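Local coordinates for nitroalkane oxidase (Podospora anserina, PDB 3MKH), which oxidises primary and secondary nitroalkanes to aldehydes or ketones with FAD and molecular oxygen, releasing nitrite and hydrogen peroxide, at residues 142-145 and 150-153; 194-197 and 201-204. All blocks are in the same frame, centred on the assembly; numbering follows the deposited sequence.

Contact 1: residues 142-145 and 150-153. With FAD (flavin-adenine dinucleotide), chain E.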
loop_
_atom_site.group_PDB
_atom_site.type_symbol
_atom_site.label_atom_id
_atom_site.label_comp_id
_atom_site.label_asym_id
_atom_site.label_seq_id
_atom_site.Cartn_x
_atom_site.Cartn_y
_atom_site.Cartn_z
ATOM N N ASN A 142 -7.982 -25.475 -8.438
ATOM C CA ASN A 142 -8.019 -25.916 -9.824
ATOM C C ASN A 142 -8.817 -27.207 -10.013
ATOM O O ASN A 142 -8.601 -27.946 -10.972
ATOM C CB ASN A 142 -6.591 -26.083 -10.341
ATOM C CG ASN A 142 -5.739 -24.850 -10.067
ATOM O OD1 ASN A 142 -4.802 -24.886 -9.265
ATOM N ND2 ASN A 142 -6.088 -23.745 -10.708
ATOM N N ALA A 143 -9.743 -27.471 -9.095
ATOM C CA ALA A 143 -10.523 -28.697 -9.150
ATOM C C ALA A 143 -11.343 -28.792 -10.441
ATOM O O ALA A 143 -11.617 -29.892 -10.911
ATOM C CB ALA A 143 -11.431 -28.813 -7.946
ATOM N N LEU A 144 -11.720 -27.638 -10.995
ATOM C CA LEU A 144 -12.586 -27.576 -12.179
ATOM C C LEU A 144 -11.820 -27.293 -13.470
ATOM O O LEU A 144 -12.415 -27.170 -14.546
ATOM C CB LEU A 144 -13.639 -26.494 -11.994
ATOM C CG LEU A 144 -14.920 -26.857 -11.238
ATOM C CD1 LEU A 144 -14.617 -27.527 -9.929
ATOM C CD2 LEU A 144 -15.745 -25.602 -11.032
ATOM N N GLU A 145 -10.501 -27.178 -13.364
ATOM C CA GLU A 145 -9.684 -26.781 -14.503
ATOM C C GLU A 145 -9.555 -27.890 -15.536
ATOM O O GLU A 145 -9.212 -29.024 -15.206
ATOM C CB GLU A 145 -8.298 -26.339 -14.043
ATOM C CG GLU A 145 -7.442 -25.727 -15.146
ATOM C CD GLU A 145 -6.083 -25.255 -14.644
ATOM O OE1 GLU A 145 -5.485 -25.954 -13.797
ATOM O OE2 GLU A 145 -5.611 -24.185 -15.096
ATOM N N GLY A 150 -8.444 -32.884 -11.308
ATOM C CA GLY A 150 -9.767 -32.797 -10.703
ATOM C C GLY A 150 -9.709 -33.206 -9.238
ATOM O O GLY A 150 -8.635 -33.537 -8.738
ATOM N N PHE A 151 -10.850 -33.177 -8.552
ATOM C CA PHE A 151 -10.935 -33.622 -7.157
ATOM C C PHE A 151 -10.297 -34.996 -6.964
ATOM O O PHE A 151 -10.473 -35.885 -7.783
ATOM C CB PHE A 151 -12.396 -33.715 -6.707
ATOM C CG PHE A 151 -13.025 -32.392 -6.382
ATOM C CD1 PHE A 151 -12.610 -31.664 -5.270
ATOM C CD2 PHE A 151 -14.051 -31.888 -7.173
ATOM C CE1 PHE A 151 -13.204 -30.445 -4.973
ATOM C CE2 PHE A 151 -14.650 -30.697 -6.883
ATOM C CZ PHE A 151 -14.225 -29.962 -5.779
ATOM N N GLN A 152 -9.572 -35.174 -5.870
ATOM C CA GLN A 152 -9.008 -36.475 -5.566
ATOM C C GLN A 152 -10.090 -37.364 -4.985
ATOM O O GLN A 152 -10.014 -38.581 -5.079
ATOM C CB GLN A 152 -7.836 -36.350 -4.586
ATOM C CG GLN A 152 -7.099 -37.677 -4.293
ATOM C CD GLN A 152 -7.675 -38.472 -3.109
ATOM O OE1 GLN A 152 -8.279 -37.907 -2.197
ATOM N NE2 GLN A 152 -7.463 -39.792 -3.117
ATOM N N THR A 153 -11.100 -36.758 -4.369
ATOM C CA THR A 153 -12.181 -37.527 -3.773
ATOM C C THR A 153 -13.193 -37.902 -4.863
ATOM O O THR A 153 -13.696 -37.043 -5.592
ATOM C CB THR A 153 -12.879 -36.758 -2.620
ATOM O OG1 THR A 153 -11.929 -36.489 -1.575
ATOM C CG2 THR A 153 -14.033 -37.572 -2.044
HETATM P PA FAD E . -5.322 -23.855 -2.975
HETATM O O1A FAD E . -5.734 -24.783 -4.026
HETATM O O2A FAD E . -4.715 -24.385 -1.753
HETATM O O5B FAD E . -4.323 -22.776 -3.626
HETATM C C5B FAD E . -3.206 -22.274 -2.896
HETATM C C4B FAD E . -2.563 -21.042 -3.558
HETATM O O4B FAD E . -2.036 -21.419 -4.837
HETATM C C3B FAD E . -3.594 -19.953 -3.845
HETATM O O3B FAD E . -3.688 -19.067 -2.729
HETATM C C2B FAD E . -2.978 -19.225 -5.025
HETATM O O2B FAD E . -2.054 -18.243 -4.567
HETATM C C1B FAD E . -2.234 -20.331 -5.775
HETATM N N9A FAD E . -3.081 -20.783 -6.913
HETATM C C8A FAD E . -3.576 -22.004 -7.086
HETATM N N7A FAD E . -4.290 -22.046 -8.204
HETATM C C5A FAD E . -4.248 -20.838 -8.753
HETATM C C6A FAD E . -4.789 -20.288 -9.907
HETATM N N6A FAD E . -5.532 -21.024 -10.723
HETATM N N1A FAD E . -4.547 -19.003 -10.185
HETATM C C2A FAD E . -3.807 -18.264 -9.378
HETATM N N3A FAD E . -3.277 -18.757 -8.272
HETATM C C4A FAD E . -3.479 -20.034 -7.933
HETATM N N1 FAD E . -12.533 -26.096 3.646
HETATM C C2 FAD E . -13.741 -26.766 3.510
HETATM O O2 FAD E . -13.917 -27.505 2.552
HETATM N N3 FAD E . -14.748 -26.591 4.455
HETATM C C4 FAD E . -14.552 -25.752 5.549
HETATM O O4 FAD E . -15.446 -25.610 6.380
HETATM C C4X FAD E . -13.343 -25.084 5.685
HETATM N N5 FAD E . -13.114 -24.230 6.767
HETATM C C5X FAD E . -11.802 -23.849 7.070
HETATM C C6 FAD E . -11.485 -23.294 8.305
HETATM C C7 FAD E . -10.175 -22.927 8.591
HETATM C C7M FAD E . -9.814 -22.321 9.944
HETATM C C8 FAD E . -9.184 -23.115 7.637
HETATM C C8M FAD E . -7.739 -22.716 7.939
HETATM C C9 FAD E . -9.504 -23.661 6.403
HETATM C C9A FAD E . -10.810 -24.031 6.119
HETATM N N10 FAD E . -11.132 -24.586 4.881
HETATM C C10 FAD E . -12.339 -25.257 4.736
HETATM C "C1'" FAD E . -10.215 -24.457 3.723
HETATM C "C2'" FAD E . -10.460 -23.146 2.976
HETATM O "O2'" FAD E . -11.776 -23.134 2.433
HETATM C "C3'" FAD E . -9.433 -22.890 1.861
HETATM O "O3'" FAD E . -9.616 -21.565 1.383
HETATM C "C4'" FAD E . -9.558 -23.850 0.669
HETATM O "O4'" FAD E . -8.922 -25.087 0.964
HETATM C "C5'" FAD E . -8.903 -23.243 -0.577
HETATM O "O5'" FAD E . -7.551 -22.859 -0.320
HETATM P P FAD E . -6.748 -21.952 -1.355
HETATM O O1P FAD E . -7.623 -20.850 -1.771
HETATM O O2P FAD E . -5.436 -21.637 -0.790
HETATM O O3P FAD E . -6.604 -22.956 -2.610
HETATM O O HOH W 1 -7.504 -30.487 -10.230
HETATM O O HOH W 2 -13.065 -32.355 -10.276
#

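Contact 2: residues 194-197 and 201-204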
loop_
_atom_site.group_PDB
_atom_site.type_symbol
_atom_site.label_atom_id
_atom_site.label_comp_id
_atom_site.label_asym_id
_atom_site.label_seq_id
_atom_site.Cartn_x
_atom_site.Cartn_y
_atom_site.Cartn_z
ATOM N N THR A 194 -18.300 -43.270 -14.722
ATOM C CA THR A 194 -17.826 -43.267 -16.094
ATOM C C THR A 194 -16.734 -42.211 -16.192
ATOM O O THR A 194 -16.786 -41.194 -15.502
ATOM C CB THR A 194 -18.950 -42.914 -17.087
ATOM O OG1 THR A 194 -19.431 -41.591 -16.815
ATOM C CG2 THR A 194 -20.103 -43.902 -16.968
ATOM N N PRO A 195 -15.745 -42.443 -17.054
ATOM C CA PRO A 195 -14.624 -41.512 -17.158
ATOM C C PRO A 195 -15.037 -40.197 -17.798
ATOM O O PRO A 195 -16.034 -40.137 -18.523
ATOM C CB PRO A 195 -13.639 -42.247 -18.077
ATOM C CG PRO A 195 -14.123 -43.671 -18.128
ATOM C CD PRO A 195 -15.596 -43.594 -17.958
ATOM N N LEU A 196 -14.276 -39.149 -17.510
ATOM C CA LEU A 196 -14.425 -37.871 -18.189
ATOM C C LEU A 196 -14.118 -38.076 -19.672
ATOM O O LEU A 196 -13.137 -38.722 -20.023
ATOM C CB LEU A 196 -13.447 -36.858 -17.581
ATOM C CG LEU A 196 -13.432 -35.398 -18.030
ATOM C CD1 LEU A 196 -14.761 -34.717 -17.742
ATOM C CD2 LEU A 196 -12.299 -34.666 -17.331
ATOM N N GLU A 197 -14.955 -37.533 -20.543
ATOM C CA GLU A 197 -14.713 -37.648 -21.975
ATOM C C GLU A 197 -13.643 -36.660 -22.427
ATOM O O GLU A 197 -13.362 -35.677 -21.741
ATOM C CB GLU A 197 -16.009 -37.425 -22.753
ATOM C CG GLU A 197 -17.115 -38.385 -22.349
ATOM C CD GLU A 197 -18.406 -38.147 -23.100
ATOM O OE1 GLU A 197 -18.354 -37.539 -24.195
ATOM O OE2 GLU A 197 -19.471 -38.570 -22.596
ATOM N N ASP A 201 -15.937 -30.697 -19.947
ATOM C CA ASP A 201 -15.821 -29.815 -18.786
ATOM C C ASP A 201 -15.878 -30.636 -17.489
ATOM O O ASP A 201 -16.870 -31.300 -17.225
ATOM C CB ASP A 201 -16.969 -28.795 -18.810
ATOM C CG ASP A 201 -16.850 -27.724 -17.727
ATOM O OD1 ASP A 201 -16.114 -27.920 -16.725
ATOM O OD2 ASP A 201 -17.514 -26.674 -17.881
ATOM N N PRO A 202 -14.809 -30.594 -16.676
ATOM C CA PRO A 202 -14.775 -31.345 -15.409
ATOM C C PRO A 202 -15.962 -31.024 -14.491
ATOM O O PRO A 202 -16.352 -31.839 -13.643
ATOM C CB PRO A 202 -13.467 -30.869 -14.757
ATOM C CG PRO A 202 -12.610 -30.470 -15.890
ATOM C CD PRO A 202 -13.525 -29.935 -16.967
ATOM N N GLU A 203 -16.515 -29.830 -14.646
ATOM C CA GLU A 203 -17.674 -29.418 -13.869
ATOM C C GLU A 203 -18.840 -30.402 -14.002
ATOM O O GLU A 203 -19.629 -30.565 -13.067
ATOM C CB GLU A 203 -18.111 -27.999 -14.251
ATOM C CG GLU A 203 -19.323 -27.529 -13.462
ATOM C CD GLU A 203 -19.497 -26.022 -13.476
ATOM O OE1 GLU A 203 -18.591 -25.309 -13.965
ATOM O OE2 GLU A 203 -20.550 -25.555 -12.991
ATOM N N ASN A 204 -18.934 -31.064 -15.157
ATOM C CA ASN A 204 -20.010 -32.024 -15.434
ATOM C C ASN A 204 -20.024 -33.259 -14.522
ATOM O O ASN A 204 -21.031 -33.965 -14.456
ATOM C CB ASN A 204 -19.928 -32.515 -16.887
ATOM C CG ASN A 204 -20.211 -31.413 -17.918
ATOM O OD1 ASN A 204 -20.617 -30.298 -17.579
ATOM N ND2 ASN A 204 -20.003 -31.740 -19.191
#

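Contact 1: residues 142-145 and 150-153
Ala-143 sets its methyl group squarely on the ring of Phe-151, from the second position of a type I beta turn that runs from Asn-142 to Glu-145 and is closed by a backbone hydrogen bond from Glu-145 N to Asn-142 O. The turn belongs to the FAD-binding loop between strands 130-133 and 154-158 in the beta-sheet domain of the acyl-CoA dehydrogenase fold. Ala-143 CB lies 3.7 Å from the ring centroid and only 11° off the ring normal, a CH-pi contact over the middle of one face. A methyl is small enough to sit over the centre of the ring while the turn backbone stays close to Gly-150. The Phe-151 ring reaches the methyl with CG anti to its own carbonyl carbon, and it also meets Phe-134, an FAD-binding residue, edge-to-face. Leu-144 CD1 adds a looser apolar touch, 4.4 Å from Phe-151 CE2.

Gly-150 brings the two backbones together: its CA comes 3.5 Å from Ala-143 O in a CA-H...O contact with an angle of 159° at the hydrogen. With phi 82°, a CB here would press on the carbonyl oxygen of the preceding residue; glycine, having none, adopts this conformation easily. No direct hydrogen bond joins the segments, and two waters do that work instead. One donates to Asn-142 O and accepts from Gly-150 N. Asn-142 is itself an FAD-binding residue and lies beside the adenine. At the last residue of the turn, Glu-145 forms a salt bridge to Arg-310 of the second subunit. The other water accepts from Phe-151 N at 2.9 Å and donates to Ala-143 O, the same oxygen that meets Gly-150 CA.

Contact 2: residues 194-197 and 201-204
Leu-196 reaches across to Asp-201 and Pro-202 alone, an exposed leucine that is the one residue of 194-197 to touch the other segment, in a contact without any hydrogen bond between the segments. Facing it, Asp-201 begins an Asx turn, which overlaps the start of a 3-10 segment at Pro-202, in the surface loop that connects antiparallel strands 184-191 and 206-212 of the beta-sheet domain. With CG anti to the backbone N (chi1 -176°), the leucine extends its branched end toward the start of that segment. CD1 comes 4.1 Å from Pro-202 CA, while CD2 stands 4.4 Å from Pro-202 CG, so one methyl faces the proline backbone and the other its ring. These are loose van der Waals approaches at the protein surface, and a branched aliphatic chain can make both at once; the leucine also touches Lys-205.

Proline suits the first position of the 3-10 segment because its ring restricts phi to a value (-55°) compatible with that geometry, and it needs no N-H partner there. Asp-201 precedes it with a short carboxylate able to fold back over the turn. Its carbonyl oxygen accepts from Asn-204 N at 2.9 Å, and the same oxygen is 4.0 Å from Leu-196 CD1. The carboxylate makes the second bond: Glu-203 N donates to Asp-201 OD1 at 2.9 Å, approaching from above the carboxylate plane, 48° out of it.

In the fold
Contact 1 comes wholly before contact 2 in the chain, and their centres are about 11 Å apart. Each lies in a loop beside strand 184-191: residues 142-153 lie between strands 130-133 and 154-158, both parallel neighbours of 184-191, and residues 194-204 lead from it to its antiparallel neighbour, strand 206-212. The loops meet where Pro-202 CG packs 3.6 Å from Leu-144 O, and the side chains of Leu-144 and Glu-203 also touch. Contact 1 borders FAD through Asn-142 and the second subunit through Glu-145, whereas contact 2 lies farther out at the surface, with no other protein chain touching its segments.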